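Local coordinates for protein exopolygalacturonate lyase (Vibrio vulnificus, PDB 5A29) that probably cleaves pectate chains by beta-elimination as a manganese-binding family 2 polysaccharide lyase of the exo-acting type, at residues A[240-245]-A[343-348]; A[335-340]-A[540-545]. One frame throughout, in Å; residues are numbered along the deposited sequence.

Contact 1 (A[240-245]-A[343-348]); sequences LIYAAY and ELHLAE. With SRT (S,R meso-tartaric acid), chain D; EDO (1,2-ethanediol), chain M.
One water joins Tyr242 to His345: it lies 2.6 Å from Tyr242 OH and 2.8 Å from His345 NE2, hydrogen-bonded to both, and bridges two helices of the alpha/alpha barrel characteristic of this lyase family. Segments 240-245 and 343-348 run nearly parallel, inclined by 19°, with their axes 11.0 Å apart at closest approach. At that spacing side chains have to fill the gap, and no direct hydrogen bond spans it. The water sits at the edge of the phenol ring, in its plane. Beside this bridge Tyr242 CE1 comes to 3.9 Å from His345 CD2, meeting the imidazole at its edge while the two side chains slant across one another. Both residues carry CG anti to the backbone N (chi1 178° for Tyr242, 169° for His345), which brings the two rings together along one flank of the helix pair.

Leu346 fills the middle of the interface with its two methyl branches. CD1 presses to 3.8 Å from Tyr245 CD2 and also reaches Ile241 CG2, whereas CD2 packs on Tyr245 CB and comes to the edge of the Tyr242 ring. The Leu346 and Tyr245 side chains cross at about a right angle. Helix 259-272 closes over Ile241 and Tyr245 through Leu266, Met267 and Gln264. Glu343, extended beyond CG, forms a salt bridge from OE2 to Lys271. Two carboxylate oxygens come close where Glu343 OE1 lies 3.0 Å from meso-tartrate O4, so one of the acid groups may hold a proton.

Contact 2 (A[335-340]-A[540-545]); sequences IVFNNA and APYLSG. With SRT (S,R meso-tartaric acid), chain D.
Ser544 meets Phe337 and Asn338 from a left-handed backbone conformation (phi 81°, psi 17°), and the helix it meets is itself irregular, widening into a pi-type turn at 335-339. Ser544 CB packs 3.6 Å from Phe337 CE2, and Ser544 OG lies 3.7 Å from Asn338 CB; the CA atoms of Asn338 and Ser544 are only 5.9 Å apart. The same twist of the loop lays Ser544 N over the centre of the Tyr542 ring, 3.5 Å above its plane. Tyr542 and Phe337 cross at about a right angle and meet through their edges, with Tyr542 OH 3.8 Å from Phe337 CZ.

In the widened turn, Ala340 N reaches Ile335 O by a weak hydrogen bond. Ile335 O lies 2.7 Å from O41 of the bound meso-tartrate, whose acid group probably holds a proton. Asn339, turned away from the loop, donates from ND2 to the same O41 (3.1 Å), at an N-H...O angle of 157°. The distorted helix thus offers one side to the ligand pocket and another to the loop. Around them, Val336 packs on helix 353-370 and Ile335 on helix 234-250, while Tyr542 stacks on Phe471 of helix 467-480 and its carbonyl accepts a bond from Arg422 of helix 417-426.

Both contacts are buried and share helix 331-349, but contact 2 lies about 5 Å from the centre of the chain and contact 1 about 13 Å, measured between centres. Contact 1 pairs two regular helices through leucine, aromatic rings and a bridging water; contact 2 sets an irregular loop against an irregular turn, with serine and aromatic edges. Leu543 joins them: its CD1 is 3.5 Å from Tyr242 OH and its CD2 3.6 Å from His345 CG, wedging the loop against both helices of contact 1. On the ligand side, Asn339 ND2 of contact 2 hydrogen-bonds Glu343 OE2 of contact 1, so the tartrate pocket draws on both.

Contact 1 (A[240-245]-A[343-348])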
loop_
_atom_site.group_PDB
_atom_site.type_symbol
_atom_site.label_atom_id
_atom_site.label_comp_id
_atom_site.label_asym_id
_atom_site.label_seq_id
_atom_site.Cartn_x
_atom_site.Cartn_y
_atom_site.Cartn_z
ATOM N N LEU A 240 -1.555 11.039 1.529
ATOM C CA LEU A 240 -1.422 12.470 1.911
ATOM C C LEU A 240 -0.904 12.709 3.306
ATOM O O LEU A 240 -0.030 13.560 3.488
ATOM C CB LEU A 240 -2.774 13.219 1.705
ATOM C CG LEU A 240 -3.076 13.385 0.191
ATOM C CD1 LEU A 240 -4.566 13.738 0.013
ATOM C CD2 LEU A 240 -2.189 14.429 -0.516
ATOM N N ILE A 241 -1.396 11.932 4.249
ATOM C CA ILE A 241 -1.000 12.014 5.673
ATOM C C ILE A 241 0.498 11.644 5.745
ATOM O O ILE A 241 1.275 12.380 6.343
ATOM C CB ILE A 241 -1.808 11.014 6.530
ATOM C CG1 ILE A 241 -3.288 11.502 6.708
ATOM C CG2 ILE A 241 -1.240 10.871 7.906
ATOM C CD1 ILE A 241 -4.236 10.387 7.020
ATOM N N TYR A 242 0.863 10.534 5.097
ATOM C CA TYR A 242 2.255 10.070 5.100
ATOM C C TYR A 242 3.180 11.186 4.547
ATOM O O TYR A 242 4.232 11.473 5.141
ATOM C CB TYR A 242 2.390 8.722 4.296
ATOM C CG TYR A 242 3.850 8.213 4.239
ATOM C CD1 TYR A 242 4.602 8.007 5.412
ATOM C CD2 TYR A 242 4.420 7.877 3.010
ATOM C CE1 TYR A 242 5.925 7.547 5.330
ATOM C CE2 TYR A 242 5.739 7.429 2.930
ATOM C CZ TYR A 242 6.464 7.250 4.084
ATOM O OH TYR A 242 7.814 6.880 3.976
ATOM N N ALA A 243 2.796 11.786 3.417
ATOM C CA ALA A 243 3.656 12.778 2.753
ATOM C C ALA A 243 3.838 14.020 3.617
ATOM O O ALA A 243 4.955 14.492 3.784
ATOM C CB ALA A 243 3.144 13.133 1.388
ATOM N N ALA A 244 2.766 14.470 4.255
ATOM C CA ALA A 244 2.808 15.735 5.052
ATOM C C ALA A 244 3.694 15.480 6.251
ATOM O O ALA A 244 4.562 16.288 6.574
ATOM C CB ALA A 244 1.419 16.076 5.529
ATOM N N TYR A 245 3.579 14.291 6.850
ATOM C CA TYR A 245 4.411 14.028 8.012
ATOM C C TYR A 245 5.889 13.803 7.652
ATOM O O TYR A 245 6.787 14.115 8.444
ATOM C CB TYR A 245 3.872 12.856 8.770
ATOM C CG TYR A 245 2.861 13.192 9.826
ATOM C CD1 TYR A 245 3.259 13.779 11.031
ATOM C CD2 TYR A 245 1.489 12.893 9.636
ATOM C CE1 TYR A 245 2.350 14.049 12.054
ATOM C CE2 TYR A 245 0.561 13.153 10.672
ATOM C CZ TYR A 245 1.003 13.714 11.873
ATOM O OH TYR A 245 0.120 13.944 12.929
ATOM N N GLU A 343 0.581 4.390 10.144
ATOM C CA GLU A 343 0.399 5.138 11.407
ATOM C C GLU A 343 1.356 4.599 12.441
ATOM O O GLU A 343 1.902 5.362 13.270
ATOM C CB GLU A 343 -1.044 5.046 11.917
ATOM C CG GLU A 343 -1.928 5.893 10.991
ATOM C CD GLU A 343 -3.356 6.152 11.532
ATOM O OE1 GLU A 343 -3.715 5.632 12.628
ATOM O OE2 GLU A 343 -4.123 6.863 10.801
ATOM N N LEU A 344 1.561 3.279 12.451
ATOM C CA LEU A 344 2.575 2.725 13.352
ATOM C C LEU A 344 3.969 3.211 13.032
ATOM O O LEU A 344 4.787 3.385 13.953
ATOM C CB LEU A 344 2.564 1.161 13.356
ATOM C CG LEU A 344 1.229 0.622 14.034
ATOM C CD1 LEU A 344 0.999 -0.869 13.676
ATOM C CD2 LEU A 344 1.216 0.795 15.556
ATOM N N HIS A 345 4.298 3.312 11.755
ATOM C CA HIS A 345 5.612 3.817 11.362
ATOM C C HIS A 345 5.800 5.291 11.842
ATOM O O HIS A 345 6.847 5.663 12.372
ATOM C CB HIS A 345 5.732 3.728 9.814
ATOM C CG HIS A 345 6.914 4.446 9.275
ATOM N ND1 HIS A 345 8.197 4.102 9.616
ATOM C CD2 HIS A 345 7.013 5.536 8.468
ATOM C CE1 HIS A 345 9.048 4.909 8.991
ATOM N NE2 HIS A 345 8.351 5.774 8.271
ATOM N N LEU A 346 4.777 6.105 11.682
ATOM C CA LEU A 346 4.816 7.512 12.135
ATOM C C LEU A 346 4.840 7.608 13.662
ATOM O O LEU A 346 5.582 8.443 14.237
ATOM C CB LEU A 346 3.566 8.248 11.609
ATOM C CG LEU A 346 3.470 8.450 10.114
ATOM C CD1 LEU A 346 2.157 9.152 9.751
ATOM C CD2 LEU A 346 4.672 9.176 9.480
ATOM N N ALA A 347 4.120 6.727 14.347
ATOM C CA ALA A 347 4.160 6.769 15.800
ATOM C C ALA A 347 5.592 6.541 16.295
ATOM O O ALA A 347 6.025 7.165 17.292
ATOM C CB ALA A 347 3.263 5.717 16.432
ATOM N N GLU A 348 6.247 5.526 15.718
ATOM C CA GLU A 348 7.586 5.142 16.088
ATOM C C GLU A 348 8.603 6.208 15.668
ATOM O O GLU A 348 9.465 6.550 16.456
ATOM C CB GLU A 348 8.008 3.823 15.425
ATOM C CG GLU A 348 9.275 3.314 16.071
ATOM C CD GLU A 348 9.738 1.949 15.567
ATOM O OE1 GLU A 348 9.155 1.415 14.592
ATOM O OE2 GLU A 348 10.700 1.411 16.179
HETATM O O1 SRT D . -8.946 4.487 8.330
HETATM O O11 SRT D . -10.114 4.622 10.160
HETATM C C1 SRT D . -9.022 4.577 9.576
HETATM C C2 SRT D . -7.691 4.765 10.277
HETATM O O2 SRT D . -7.796 6.079 10.696
HETATM C C3 SRT D . -7.244 3.931 11.502
HETATM O O3 SRT D . -8.252 3.100 12.025
HETATM C C4 SRT D . -6.020 3.049 11.330
HETATM O O4 SRT D . -5.286 3.066 12.357
HETATM O O41 SRT D . -5.782 2.407 10.244
HETATM C C1 EDO M . 8.026 0.004 11.735
HETATM O O1 EDO M . 8.886 0.740 10.852
HETATM C C2 EDO M . 6.906 0.977 12.189
HETATM O O2 EDO M . 6.327 0.763 13.522
HETATM O O HOH W 1 9.474 7.016 6.001
#

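Contact 2 (A[335-340]-A[540-545])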
loop_
_atom_site.group_PDB
_atom_site.type_symbol
_atom_site.label_atom_id
_atom_site.label_comp_id
_atom_site.label_asym_id
_atom_site.label_seq_id
_atom_site.Cartn_x
_atom_site.Cartn_y
_atom_site.Cartn_z
ATOM N N ILE A 335 -7.560 -0.282 5.927
ATOM C CA ILE A 335 -7.585 0.274 7.292
ATOM C C ILE A 335 -6.603 -0.487 8.199
ATOM O O ILE A 335 -5.743 0.158 8.829
ATOM C CB ILE A 335 -8.989 0.168 7.886
ATOM C CG1 ILE A 335 -9.945 1.084 7.106
ATOM C CG2 ILE A 335 -8.972 0.508 9.389
ATOM C CD1 ILE A 335 -11.409 0.725 7.473
ATOM N N VAL A 336 -6.762 -1.817 8.300
ATOM C CA VAL A 336 -6.011 -2.597 9.321
ATOM C C VAL A 336 -4.646 -3.096 8.828
ATOM O O VAL A 336 -3.895 -3.688 9.614
ATOM C CB VAL A 336 -6.812 -3.776 9.949
ATOM C CG1 VAL A 336 -8.144 -3.215 10.546
ATOM C CG2 VAL A 336 -7.013 -4.958 8.984
ATOM N N PHE A 337 -4.385 -2.942 7.541
ATOM C CA PHE A 337 -3.094 -3.345 7.011
ATOM C C PHE A 337 -2.372 -2.082 6.508
ATOM O O PHE A 337 -1.448 -1.609 7.182
ATOM C CB PHE A 337 -3.255 -4.407 5.886
ATOM C CG PHE A 337 -1.960 -4.786 5.241
ATOM C CD1 PHE A 337 -0.902 -5.338 6.026
ATOM C CD2 PHE A 337 -1.780 -4.638 3.866
ATOM C CE1 PHE A 337 0.326 -5.712 5.405
ATOM C CE2 PHE A 337 -0.556 -4.978 3.238
ATOM C CZ PHE A 337 0.490 -5.541 4.020
ATOM N N ASN A 338 -2.790 -1.487 5.365
ATOM C CA ASN A 338 -1.988 -0.430 4.775
ATOM C C ASN A 338 -1.901 0.782 5.695
ATOM O O ASN A 338 -0.791 1.204 6.064
ATOM C CB ASN A 338 -2.527 0.041 3.383
ATOM C CG ASN A 338 -2.613 -1.116 2.397
ATOM O OD1 ASN A 338 -3.657 -1.730 2.312
ATOM N ND2 ASN A 338 -1.491 -1.526 1.817
ATOM N N ASN A 339 -3.045 1.317 6.094
ATOM C CA ASN A 339 -2.929 2.585 6.868
ATOM C C ASN A 339 -2.416 2.312 8.296
ATOM O O ASN A 339 -1.741 3.173 8.895
ATOM C CB ASN A 339 -4.227 3.341 6.901
ATOM C CG ASN A 339 -4.062 4.718 7.591
ATOM O OD1 ASN A 339 -3.320 5.592 7.096
ATOM N ND2 ASN A 339 -4.689 4.852 8.752
ATOM N N ALA A 340 -2.722 1.129 8.821
ATOM C CA ALA A 340 -2.179 0.777 10.127
ATOM C C ALA A 340 -0.639 0.781 10.100
ATOM O O ALA A 340 -0.019 1.269 11.038
ATOM C CB ALA A 340 -2.706 -0.602 10.583
ATOM N N ALA A 540 15.493 0.200 5.006
ATOM C CA ALA A 540 14.191 0.880 4.774
ATOM C C ALA A 540 13.049 -0.016 5.277
ATOM O O ALA A 540 13.001 -1.214 4.999
ATOM C CB ALA A 540 14.015 1.147 3.281
ATOM N N PRO A 541 12.107 0.546 6.032
ATOM C CA PRO A 541 11.047 -0.374 6.496
ATOM C C PRO A 541 10.015 -0.636 5.389
ATOM O O PRO A 541 9.840 0.183 4.456
ATOM C CB PRO A 541 10.353 0.417 7.628
ATOM C CG PRO A 541 10.606 1.850 7.221
ATOM C CD PRO A 541 12.043 1.871 6.667
ATOM N N TYR A 542 9.405 -1.820 5.469
ATOM C CA TYR A 542 8.348 -2.180 4.531
ATOM C C TYR A 542 7.076 -1.451 5.031
ATOM O O TYR A 542 6.691 -1.683 6.139
ATOM C CB TYR A 542 8.112 -3.685 4.657
ATOM C CG TYR A 542 6.919 -4.142 3.866
ATOM C CD1 TYR A 542 6.904 -4.036 2.473
ATOM C CD2 TYR A 542 5.783 -4.562 4.525
ATOM C CE1 TYR A 542 5.760 -4.391 1.747
ATOM C CE2 TYR A 542 4.643 -4.920 3.806
ATOM C CZ TYR A 542 4.671 -4.879 2.436
ATOM O OH TYR A 542 3.500 -5.192 1.770
ATOM N N LEU A 543 6.431 -0.705 4.139
ATOM C CA LEU A 543 5.263 0.104 4.468
ATOM C C LEU A 543 4.006 -0.295 3.699
ATOM O O LEU A 543 2.959 0.347 3.915
ATOM C CB LEU A 543 5.566 1.590 4.244
ATOM C CG LEU A 543 6.713 2.097 5.165
ATOM C CD1 LEU A 543 6.957 3.538 4.721
ATOM C CD2 LEU A 543 6.353 2.003 6.635
ATOM N N SER A 544 4.132 -1.305 2.805
ATOM C CA SER A 544 3.011 -1.889 2.034
ATOM C C SER A 544 2.636 -1.073 0.829
ATOM O O SER A 544 1.553 -1.243 0.296
ATOM C CB SER A 544 1.742 -2.178 2.902
ATOM O OG SER A 544 1.006 -0.991 3.154
ATOM N N GLY A 545 3.505 -0.180 0.381
ATOM C CA GLY A 545 3.180 0.556 -0.833
ATOM C C GLY A 545 3.247 -0.290 -2.101
ATOM O O GLY A 545 4.086 -1.139 -2.208
HETATM O O1 SRT D . -8.946 4.487 8.330
HETATM O O11 SRT D . -10.114 4.622 10.160
HETATM C C1 SRT D . -9.022 4.577 9.576
HETATM C C2 SRT D . -7.691 4.765 10.277
HETATM O O2 SRT D . -7.796 6.079 10.696
HETATM C C3 SRT D . -7.244 3.931 11.502
HETATM O O3 SRT D . -8.252 3.100 12.025
HETATM C C4 SRT D . -6.020 3.049 11.330
HETATM O O4 SRT D . -5.286 3.066 12.357
HETATM O O41 SRT D . -5.782 2.407 10.244
#